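Local coordinates for thioredoxin-like protein (Klebsiella pneumoniae subsp. pneumoniae MGH 78578, PDB 3TY1), which probably binds carbohydrates, having the galactose mutarotase-like fold of a putative aldose 1-epimerase, though its activity and substrate remain unproven, at residues F256-F261 against W301-T306; Q247-P252 against Y311-E316; E108-M113 against H211-T216. One frame throughout, in Å; residues are numbered along the deposited sequence.

Contact 1. Residues F256-F261 against W301-T306; sequences FDEMVF and WKNTDT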
loop_
_atom_site.group_PDB
_atom_site.type_symbol
_atom_site.label_atom_id
_atom_site.label_comp_id
_atom_site.label_asym_id
_atom_site.label_seq_id
_atom_site.Cartn_x
_atom_site.Cartn_y
_atom_site.Cartn_z
ATOM N N PHE A 256 -8.076 -8.681 31.084
ATOM C CA PHE A 256 -8.668 -9.956 30.726
ATOM C C PHE A 256 -8.091 -10.448 29.407
ATOM O O PHE A 256 -7.832 -11.642 29.239
ATOM C CB PHE A 256 -10.169 -9.776 30.586
ATOM C CG PHE A 256 -10.902 -11.054 30.308
ATOM C CD1 PHE A 256 -11.276 -11.884 31.350
ATOM C CD2 PHE A 256 -11.200 -11.426 29.007
ATOM C CE1 PHE A 256 -11.938 -13.072 31.109
ATOM C CE2 PHE A 256 -11.865 -12.608 28.752
ATOM C CZ PHE A 256 -12.252 -13.430 29.809
ATOM N N ASP A 257 -7.924 -9.501 28.470
ATOM C CA ASP A 257 -7.538 -9.776 27.095
ATOM C C ASP A 257 -8.639 -10.579 26.390
ATOM O O ASP A 257 -9.612 -10.003 25.932
ATOM C CB ASP A 257 -6.160 -10.459 26.955
ATOM C CG ASP A 257 -5.715 -10.570 25.467
ATOM O OD1 ASP A 257 -5.910 -9.603 24.692
ATOM O OD2 ASP A 257 -5.168 -11.595 25.066
ATOM N N GLU A 258 -8.494 -11.896 26.313
ATOM C CA GLU A 258 -9.499 -12.748 25.690
ATOM C C GLU A 258 -9.388 -14.189 26.141
ATOM O O GLU A 258 -8.314 -14.650 26.589
ATOM C CB GLU A 258 -9.360 -12.708 24.157
ATOM C CG GLU A 258 -8.059 -13.294 23.624
ATOM C CD GLU A 258 -7.909 -13.188 22.128
ATOM O OE1 GLU A 258 -8.215 -12.111 21.565
ATOM O OE2 GLU A 258 -7.434 -14.171 21.516
HETATM N N MSE A 259 -10.504 -14.900 26.017
HETATM C CA MSE A 259 -10.483 -16.372 26.157
HETATM C C MSE A 259 -11.257 -16.907 24.955
HETATM O O MSE A 259 -12.346 -16.410 24.626
HETATM C CB MSE A 259 -11.061 -16.838 27.497
HETATM C CG MSE A 259 -10.184 -16.501 28.641
HETATM SE SE MSE A 259 -10.862 -17.187 30.300
HETATM C CE MSE A 259 -9.416 -16.530 31.435
ATOM N N VAL A 260 -10.639 -17.841 24.251
ATOM C CA VAL A 260 -11.236 -18.421 23.068
ATOM C C VAL A 260 -11.495 -19.892 23.333
ATOM O O VAL A 260 -10.705 -20.507 24.039
ATOM C CB VAL A 260 -10.318 -18.239 21.860
ATOM C CG1 VAL A 260 -10.895 -18.963 20.648
ATOM C CG2 VAL A 260 -10.179 -16.727 21.575
ATOM N N PHE A 261 -12.615 -20.413 22.789
ATOM C CA PHE A 261 -13.007 -21.810 22.942
ATOM C C PHE A 261 -13.346 -22.390 21.589
ATOM O O PHE A 261 -13.987 -21.722 20.717
ATOM C CB PHE A 261 -14.177 -21.947 23.922
ATOM C CG PHE A 261 -13.856 -21.407 25.294
ATOM C CD1 PHE A 261 -13.201 -22.204 26.229
ATOM C CD2 PHE A 261 -14.142 -20.092 25.624
ATOM C CE1 PHE A 261 -12.855 -21.693 27.484
ATOM C CE2 PHE A 261 -13.810 -19.580 26.877
ATOM C CZ PHE A 261 -13.180 -20.390 27.808
ATOM N N TRP A 301 -15.169 -16.407 20.797
ATOM C CA TRP A 301 -14.141 -15.454 21.165
ATOM C C TRP A 301 -14.772 -14.589 22.250
ATOM O O TRP A 301 -15.734 -13.905 21.973
ATOM C CB TRP A 301 -13.733 -14.622 19.909
ATOM C CG TRP A 301 -12.837 -13.474 20.148
ATOM C CD1 TRP A 301 -11.696 -13.464 20.900
ATOM C CD2 TRP A 301 -12.984 -12.145 19.620
ATOM N NE1 TRP A 301 -11.130 -12.208 20.875
ATOM C CE2 TRP A 301 -11.878 -11.393 20.073
ATOM C CE3 TRP A 301 -13.919 -11.531 18.767
ATOM C CZ2 TRP A 301 -11.719 -10.026 19.765
ATOM C CZ3 TRP A 301 -13.734 -10.189 18.414
ATOM C CH2 TRP A 301 -12.635 -9.456 18.926
ATOM N N LYS A 302 -14.272 -14.690 23.484
ATOM C CA LYS A 302 -14.806 -13.925 24.613
ATOM C C LYS A 302 -13.775 -12.847 24.921
ATOM O O LYS A 302 -12.804 -13.088 25.614
ATOM C CB LYS A 302 -15.039 -14.799 25.838
ATOM C CG LYS A 302 -15.930 -16.001 25.540
ATOM C CD LYS A 302 -16.222 -16.830 26.820
ATOM C CE LYS A 302 -17.375 -16.281 27.627
ATOM N NZ LYS A 302 -17.871 -17.299 28.638
ATOM N N ASN A 303 -14.008 -11.660 24.393
ATOM C CA ASN A 303 -13.062 -10.544 24.531
ATOM C C ASN A 303 -13.687 -9.531 25.476
ATOM O O ASN A 303 -14.008 -8.405 25.072
ATOM C CB ASN A 303 -12.728 -9.977 23.138
ATOM C CG ASN A 303 -11.435 -9.153 23.121
ATOM O OD1 ASN A 303 -10.401 -9.647 22.724
ATOM N ND2 ASN A 303 -11.494 -7.906 23.598
ATOM N N THR A 304 -13.847 -9.944 26.739
ATOM C CA THR A 304 -14.541 -9.126 27.737
ATOM C C THR A 304 -13.563 -8.239 28.512
ATOM O O THR A 304 -13.554 -8.214 29.743
ATOM C CB THR A 304 -15.420 -9.986 28.641
ATOM O OG1 THR A 304 -14.624 -11.055 29.170
ATOM C CG2 THR A 304 -16.586 -10.540 27.813
ATOM N N ASP A 305 -12.776 -7.458 27.761
ATOM C CA ASP A 305 -11.813 -6.528 28.336
ATOM C C ASP A 305 -12.557 -5.174 28.557
ATOM O O ASP A 305 -13.801 -5.137 28.623
ATOM C CB ASP A 305 -10.552 -6.422 27.425
ATOM C CG ASP A 305 -9.280 -5.998 28.194
ATOM O OD1 ASP A 305 -9.137 -4.813 28.464
ATOM O OD2 ASP A 305 -8.436 -6.846 28.553
ATOM N N THR A 306 -11.828 -4.062 28.661
ATOM C CA THR A 306 -12.459 -2.784 28.947
ATOM C C THR A 306 -13.209 -2.332 27.688
ATOM O O THR A 306 -12.942 -2.796 26.546
ATOM C CB THR A 306 -11.441 -1.671 29.373
ATOM O OG1 THR A 306 -10.784 -1.165 28.203
ATOM C CG2 THR A 306 -10.408 -2.151 30.402
HETATM O O HOH W 1 -8.703 -7.425 24.361
#
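Two first torsions bring the carboxylate of Glu258 to the indole of Trp301: the glutamate CG sits between its own backbone N and carbonyl carbon (chi1 65°), while the indole swings opposite the tryptophan N (chi1 171°). Trp301 NE1 then donates to Glu258 OE1 at 3.0 Å, reaching the oxygen from above the carboxylate, 71° out of its plane. Beside this bond, Val260 CG2 lies at the indole edge, 3.7 Å from Trp301 CD1. Both side chains stand on one face of an antiparallel ladder, whose adjacent hydrogen-bonded pair joins Met259, a selenomethionine, to Lys302. Met259 N meets Lys302 O at 3.0 Å, and Lys302 N returns the bond to Met259 O at 2.8 Å. On the other face the lysine chain runs past the rim of Phe261, with Lys302 CD 3.7 Å from Phe261 CE2, before NZ reaches the carbonyls of Trp246 and Thr248. Regular pairing ends beyond this point, and side chains take over. Asp305 OD2 accepts from Asp257 N at 2.7 Å, using its anti lone pair, while OD1 is hydrogen-bonded to Tyr202 of the second subunit. Thr304 OG1 rests over one face of Phe256, toward the rim and 3.2 Å from Phe256 CE2, while Lys302 O lies in the ring plane at the edge. One water accepts from Asn303 ND2 and donates to Asp257 O. Glu258 OE1 and Asn303 OD1, both acceptors, are only 3.5 Å apart; Lys171 of the second subunit bonds both and also forms a salt bridge with Asp257 OD1. Lys171 probably offsets the crowding of these acceptor oxygens, and because Glu258 OE1 takes both it and the Trp301 N-H, one carboxylate oxygen joins the strand pair to the subunit interface.

Contact 2. Residues Q247-P252 against Y311-E316; sequences QTYQGP and YVTGIE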
loop_
_atom_site.group_PDB
_atom_site.type_symbol
_atom_site.label_atom_id
_atom_site.label_comp_id
_atom_site.label_asym_id
_atom_site.label_seq_id
_atom_site.Cartn_x
_atom_site.Cartn_y
_atom_site.Cartn_z
ATOM N N GLN A 247 -20.641 -20.571 29.096
ATOM C CA GLN A 247 -21.939 -20.047 28.699
ATOM C C GLN A 247 -22.211 -18.609 29.165
ATOM O O GLN A 247 -23.173 -18.028 28.700
ATOM C CB GLN A 247 -23.077 -20.919 29.248
ATOM C CG GLN A 247 -23.052 -22.384 28.785
ATOM C CD GLN A 247 -24.030 -23.300 29.543
ATOM O OE1 GLN A 247 -23.746 -23.760 30.665
ATOM N NE2 GLN A 247 -25.156 -23.605 28.912
ATOM N N THR A 248 -21.419 -18.070 30.095
ATOM C CA THR A 248 -21.740 -16.805 30.757
ATOM C C THR A 248 -20.613 -15.813 30.548
ATOM O O THR A 248 -19.441 -16.170 30.603
ATOM C CB THR A 248 -22.019 -17.035 32.260
ATOM O OG1 THR A 248 -23.099 -17.982 32.387
ATOM C CG2 THR A 248 -22.419 -15.748 32.965
ATOM N N TYR A 249 -20.980 -14.561 30.285
ATOM C CA TYR A 249 -20.003 -13.490 30.072
ATOM C C TYR A 249 -19.824 -12.633 31.323
ATOM O O TYR A 249 -20.785 -12.360 32.057
ATOM C CB TYR A 249 -20.430 -12.583 28.894
ATOM C CG TYR A 249 -20.434 -13.237 27.533
ATOM C CD1 TYR A 249 -19.277 -13.288 26.749
ATOM C CD2 TYR A 249 -21.597 -13.774 27.002
ATOM C CE1 TYR A 249 -19.274 -13.891 25.512
ATOM C CE2 TYR A 249 -21.615 -14.338 25.714
ATOM C CZ TYR A 249 -20.450 -14.400 24.979
ATOM O OH TYR A 249 -20.461 -14.962 23.728
ATOM N N GLN A 250 -18.583 -12.198 31.542
ATOM C CA GLN A 250 -18.244 -11.198 32.547
ATOM C C GLN A 250 -18.539 -9.792 31.989
ATOM O O GLN A 250 -18.725 -9.607 30.789
ATOM C CB GLN A 250 -16.748 -11.268 32.887
ATOM C CG GLN A 250 -16.288 -12.589 33.522
ATOM C CD GLN A 250 -14.778 -12.639 33.806
ATOM O OE1 GLN A 250 -14.103 -11.615 33.917
ATOM N NE2 GLN A 250 -14.255 -13.838 33.923
ATOM N N GLY A 251 -18.562 -8.813 32.896
ATOM C CA GLY A 251 -18.643 -7.404 32.543
ATOM C C GLY A 251 -17.263 -7.004 32.000
ATOM O O GLY A 251 -16.334 -7.835 31.988
ATOM N N PRO A 252 -17.111 -5.735 31.564
ATOM C CA PRO A 252 -15.810 -5.257 31.057
ATOM C C PRO A 252 -14.726 -5.388 32.118
ATOM O O PRO A 252 -14.881 -4.852 33.203
ATOM C CB PRO A 252 -16.083 -3.794 30.718
ATOM C CG PRO A 252 -17.577 -3.732 30.477
ATOM C CD PRO A 252 -18.174 -4.717 31.413
ATOM N N TYR A 311 -14.759 -4.612 24.198
ATOM C CA TYR A 311 -15.718 -5.425 24.973
ATOM C C TYR A 311 -16.642 -6.026 23.919
ATOM O O TYR A 311 -17.563 -5.376 23.424
ATOM C CB TYR A 311 -16.463 -4.580 25.999
ATOM C CG TYR A 311 -17.374 -5.410 26.901
ATOM C CD1 TYR A 311 -16.835 -6.356 27.767
ATOM C CD2 TYR A 311 -18.754 -5.284 26.831
ATOM C CE1 TYR A 311 -17.656 -7.131 28.607
ATOM C CE2 TYR A 311 -19.612 -6.055 27.678
ATOM C CZ TYR A 311 -19.049 -6.995 28.547
ATOM O OH TYR A 311 -19.835 -7.781 29.352
ATOM N N VAL A 312 -16.334 -7.256 23.526
ATOM C CA VAL A 312 -16.969 -7.857 22.389
ATOM C C VAL A 312 -16.832 -9.379 22.434
ATOM O O VAL A 312 -15.907 -9.920 23.053
ATOM C CB VAL A 312 -16.308 -7.277 21.065
ATOM C CG1 VAL A 312 -14.806 -7.477 21.081
ATOM C CG2 VAL A 312 -16.953 -7.828 19.796
ATOM N N THR A 313 -17.782 -10.059 21.803
ATOM C CA THR A 313 -17.683 -11.489 21.627
ATOM C C THR A 313 -17.846 -11.839 20.166
ATOM O O THR A 313 -18.634 -11.227 19.423
ATOM C CB THR A 313 -18.734 -12.278 22.504
ATOM O OG1 THR A 313 -18.496 -13.700 22.394
ATOM C CG2 THR A 313 -20.146 -11.970 22.068
ATOM N N GLY A 314 -17.085 -12.832 19.745
ATOM C CA GLY A 314 -17.184 -13.370 18.385
ATOM C C GLY A 314 -17.863 -14.694 18.428
ATOM O O GLY A 314 -17.482 -15.558 19.262
ATOM N N ILE A 315 -18.867 -14.883 17.569
ATOM C CA ILE A 315 -19.493 -16.219 17.335
ATOM C C ILE A 315 -19.048 -16.521 15.928
ATOM O O ILE A 315 -19.486 -15.856 14.995
ATOM C CB ILE A 315 -21.008 -16.177 17.412
ATOM C CG1 ILE A 315 -21.455 -15.714 18.803
ATOM C CG2 ILE A 315 -21.578 -17.568 17.111
ATOM C CD1 ILE A 315 -23.000 -15.610 18.955
ATOM N N GLU A 316 -18.122 -17.456 15.770
ATOM C CA GLU A 316 -17.367 -17.595 14.526
ATOM C C GLU A 316 -17.446 -18.955 13.880
ATOM O O GLU A 316 -16.553 -19.818 14.073
ATOM C CB GLU A 316 -15.900 -17.223 14.809
ATOM C CG GLU A 316 -15.705 -15.963 15.662
ATOM C CD GLU A 316 -14.273 -15.642 15.939
ATOM O OE1 GLU A 316 -13.369 -16.332 15.408
ATOM O OE2 GLU A 316 -14.056 -14.682 16.717
#
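The ring of Tyr311 has Pro252 over one face and the carbonyl oxygen of Gln250 at its edge, in plane. Pro252 CG stands almost directly above the middle of the ring, 3.8 Å from its centroid and 8° off the normal, which meets the geometry of a CH-pi contact. Pro252 CD leans over the hydroxyl half, 3.7 Å from Tyr311 CE1. The phenol completes the grip: Tyr311 OH donates to Gln250 O at 2.6 Å, in the carbonyl plane and on a lone pair. The bond holds the hydroxyl end to the loop, while the proline, packed on one face, limits how the ring can turn. Tyr249 is met differently, at its edge, by Thr313 OG1, and the two side chains cross at about a right angle. Within the galactose mutarotase-like fold, 247-252 belongs to the long connection between strands 231-234 and 259-265, and it lies along the start of strand 311-318. Alternation along that strand turns Tyr311 and Thr313 toward the loop and Val312 away from it, onto Trp301 and Trp83. In Thr313 the hydroxyl lies opposite the backbone N (chi1 -174°), where it receives the proton of Tyr249 OH at 2.7 Å and also bonds Trp301 O on the neighbouring strand. The chain phenol, hydroxyl, carbonyl thus passes from the loop through one strand to the next. Thr313 CG2 packs beside the same phenol, 3.4 Å from Tyr249 OH. The Tyr249 ring itself makes a cation-pi contact with Lys302.

Contact 3. Residues E108-M113 against H211-T216; sequences EGFNEM and HSNFGT. With SO4 (sulfate ion), chain L.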
loop_
_atom_site.group_PDB
_atom_site.type_symbol
_atom_site.label_atom_id
_atom_site.label_comp_id
_atom_site.label_asym_id
_atom_site.label_seq_id
_atom_site.Cartn_x
_atom_site.Cartn_y
_atom_site.Cartn_z
ATOM N N GLU A 108 -5.073 -3.141 12.298
ATOM C CA GLU A 108 -5.197 -1.713 12.028
ATOM C C GLU A 108 -6.518 -1.343 11.357
ATOM O O GLU A 108 -6.873 -0.149 11.306
ATOM C CB GLU A 108 -3.988 -1.212 11.204
ATOM C CG GLU A 108 -2.645 -1.482 11.931
ATOM C CD GLU A 108 -1.404 -0.932 11.245
ATOM O OE1 GLU A 108 -1.476 -0.407 10.106
ATOM O OE2 GLU A 108 -0.325 -1.011 11.879
ATOM N N GLY A 109 -7.224 -2.338 10.824
ATOM C CA GLY A 109 -8.520 -2.130 10.173
ATOM C C GLY A 109 -9.749 -2.707 10.855
ATOM O O GLY A 109 -10.883 -2.468 10.409
ATOM N N PHE A 110 -9.548 -3.391 11.974
ATOM C CA PHE A 110 -10.621 -4.219 12.546
ATOM C C PHE A 110 -11.599 -3.484 13.417
ATOM O O PHE A 110 -11.273 -3.048 14.542
ATOM C CB PHE A 110 -10.028 -5.444 13.286
ATOM C CG PHE A 110 -11.070 -6.393 13.869
ATOM C CD1 PHE A 110 -12.200 -6.747 13.160
ATOM C CD2 PHE A 110 -10.850 -7.016 15.085
ATOM C CE1 PHE A 110 -13.146 -7.660 13.680
ATOM C CE2 PHE A 110 -11.772 -7.907 15.598
ATOM C CZ PHE A 110 -12.916 -8.229 14.893
ATOM N N ASN A 111 -12.809 -3.298 12.866
ATOM C CA ASN A 111 -13.919 -2.738 13.618
ATOM C C ASN A 111 -15.319 -3.270 13.244
ATOM O O ASN A 111 -16.325 -2.790 13.752
ATOM C CB ASN A 111 -13.876 -1.227 13.499
ATOM C CG ASN A 111 -14.047 -0.752 12.066
ATOM O OD1 ASN A 111 -14.542 -1.502 11.179
ATOM N ND2 ASN A 111 -13.720 0.523 11.847
ATOM N N GLU A 112 -15.355 -4.326 12.449
ATOM C CA GLU A 112 -16.582 -4.768 11.823
ATOM C C GLU A 112 -17.389 -5.764 12.662
ATOM O O GLU A 112 -16.867 -6.466 13.509
ATOM C CB GLU A 112 -16.244 -5.401 10.461
ATOM C CG GLU A 112 -15.488 -4.511 9.500
ATOM C CD GLU A 112 -13.961 -4.709 9.476
ATOM O OE1 GLU A 112 -13.347 -5.017 10.519
ATOM O OE2 GLU A 112 -13.377 -4.549 8.395
HETATM N N MSE A 113 -18.677 -5.788 12.366
HETATM C CA MSE A 113 -19.633 -6.719 12.890
HETATM C C MSE A 113 -19.444 -8.100 12.236
HETATM O O MSE A 113 -19.642 -9.115 12.902
HETATM C CB MSE A 113 -21.046 -6.180 12.668
HETATM C CG MSE A 113 -22.143 -7.059 13.189
HETATM SE SE MSE A 113 -22.903 -8.293 11.860
HETATM C CE MSE A 113 -22.746 -9.797 12.840
ATOM N N HIS A 211 -16.528 -14.320 10.965
ATOM C CA HIS A 211 -16.121 -13.768 12.239
ATOM C C HIS A 211 -17.147 -12.711 12.637
ATOM O O HIS A 211 -17.080 -11.560 12.196
ATOM C CB HIS A 211 -14.696 -13.203 12.048
ATOM C CG HIS A 211 -13.925 -12.977 13.301
ATOM N ND1 HIS A 211 -14.394 -12.198 14.334
ATOM C CD2 HIS A 211 -12.655 -13.324 13.635
ATOM C CE1 HIS A 211 -13.453 -12.080 15.255
ATOM N NE2 HIS A 211 -12.391 -12.768 14.865
ATOM N N SER A 212 -18.111 -13.117 13.456
ATOM C CA SER A 212 -19.301 -12.296 13.744
ATOM C C SER A 212 -19.214 -11.747 15.159
ATOM O O SER A 212 -19.104 -12.522 16.124
ATOM C CB SER A 212 -20.551 -13.131 13.481
ATOM O OG SER A 212 -20.474 -13.798 12.195
ATOM N N ASN A 213 -19.312 -10.421 15.306
ATOM C CA ASN A 213 -18.882 -9.724 16.518
ATOM C C ASN A 213 -19.972 -8.884 17.144
ATOM O O ASN A 213 -20.574 -8.050 16.470
ATOM C CB ASN A 213 -17.646 -8.867 16.149
ATOM C CG ASN A 213 -16.647 -9.658 15.299
ATOM O OD1 ASN A 213 -16.247 -10.732 15.692
ATOM N ND2 ASN A 213 -16.288 -9.148 14.129
ATOM N N PHE A 214 -20.211 -9.089 18.442
ATOM C CA PHE A 214 -21.364 -8.484 19.133
ATOM C C PHE A 214 -20.867 -7.855 20.424
ATOM O O PHE A 214 -20.169 -8.501 21.196
ATOM C CB PHE A 214 -22.437 -9.552 19.460
ATOM C CG PHE A 214 -22.866 -10.354 18.265
ATOM C CD1 PHE A 214 -23.863 -9.896 17.410
ATOM C CD2 PHE A 214 -22.220 -11.544 17.950
ATOM C CE1 PHE A 214 -24.246 -10.644 16.278
ATOM C CE2 PHE A 214 -22.568 -12.263 16.831
ATOM C CZ PHE A 214 -23.615 -11.823 15.986
ATOM N N GLY A 215 -21.188 -6.579 20.621
ATOM C CA GLY A 215 -20.815 -5.863 21.846
ATOM C C GLY A 215 -22.093 -5.399 22.513
ATOM O O GLY A 215 -23.181 -6.038 22.358
ATOM N N THR A 216 -21.994 -4.299 23.252
ATOM C CA THR A 216 -23.177 -3.723 23.894
ATOM C C THR A 216 -24.193 -3.291 22.811
ATOM O O THR A 216 -23.787 -2.947 21.708
ATOM C CB THR A 216 -22.819 -2.515 24.809
ATOM O OG1 THR A 216 -22.220 -1.489 24.022
ATOM C CG2 THR A 216 -21.851 -2.929 25.902
HETATM S S SO4 L . -9.117 -12.437 16.593
HETATM O O1 SO4 L . -9.510 -11.060 16.910
HETATM O O2 SO4 L . -9.600 -13.365 17.640
HETATM O O3 SO4 L . -9.666 -12.850 15.298
HETATM O O4 SO4 L . -7.656 -12.487 16.513
#
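A sulfate site of the galactose mutarotase-like supersandwich borders this contact, where the loop 108-113 leads into a strand that pairs with strand 204-214. The ion, probably from the crystallisation liquor, accepts from His211 NE2 at its O3, 2.8 Å away, and His136 holds it as well; such ions often mark ligand sites. The imidazole is fixed from behind: His211 ND1 donates to Asn213 OD1 at 2.7 Å, within the ring plane and on a lone pair of the amide oxygen. Phe110 turns its edge toward the imidazole face in an offset edge-to-face pair, planes 76° apart and centroids 5.5 Å apart. The other end of the same amide serves the loop, with Asn213 ND2 giving a fairly straight bond (165°) to Glu112 O at 2.8 Å. That carbonyl also receives Trp83 NE1. Asn213 ND2 lies in the plane of the Phe110 ring at its edge, 3.5 Å from Phe110 CE1. Next along, Asn213 N donates to Met113 O at 2.8 Å. The selenomethionine chain of Met113 is bent at both chi2 and chi3, which lays CE 3.8 Å from Phe214 CZ.

The three contacts follow one mixed sheet from strand to strand, in the order 259-265, 297-304, 311-318, 204-214 and 114-119. Contact 1 joins the first pair, contact 2 lays a loop along 311-318, and contact 3 brings the approach to 114-119 against 204-214. Contact centres lie about 7 Å apart for 1 and 2, about 12 Å for 2 and 3, and about 13 Å for 1 and 3. Along the chain contact 3 closes first; contact 2 then encloses contact 1. Trp301 of contact 1 packs on His211 and Phe110 of contact 3. Glu316, in the strand segment of contact 2 though not touching its loop, packs on His211, so segments of all three meet around that histidine.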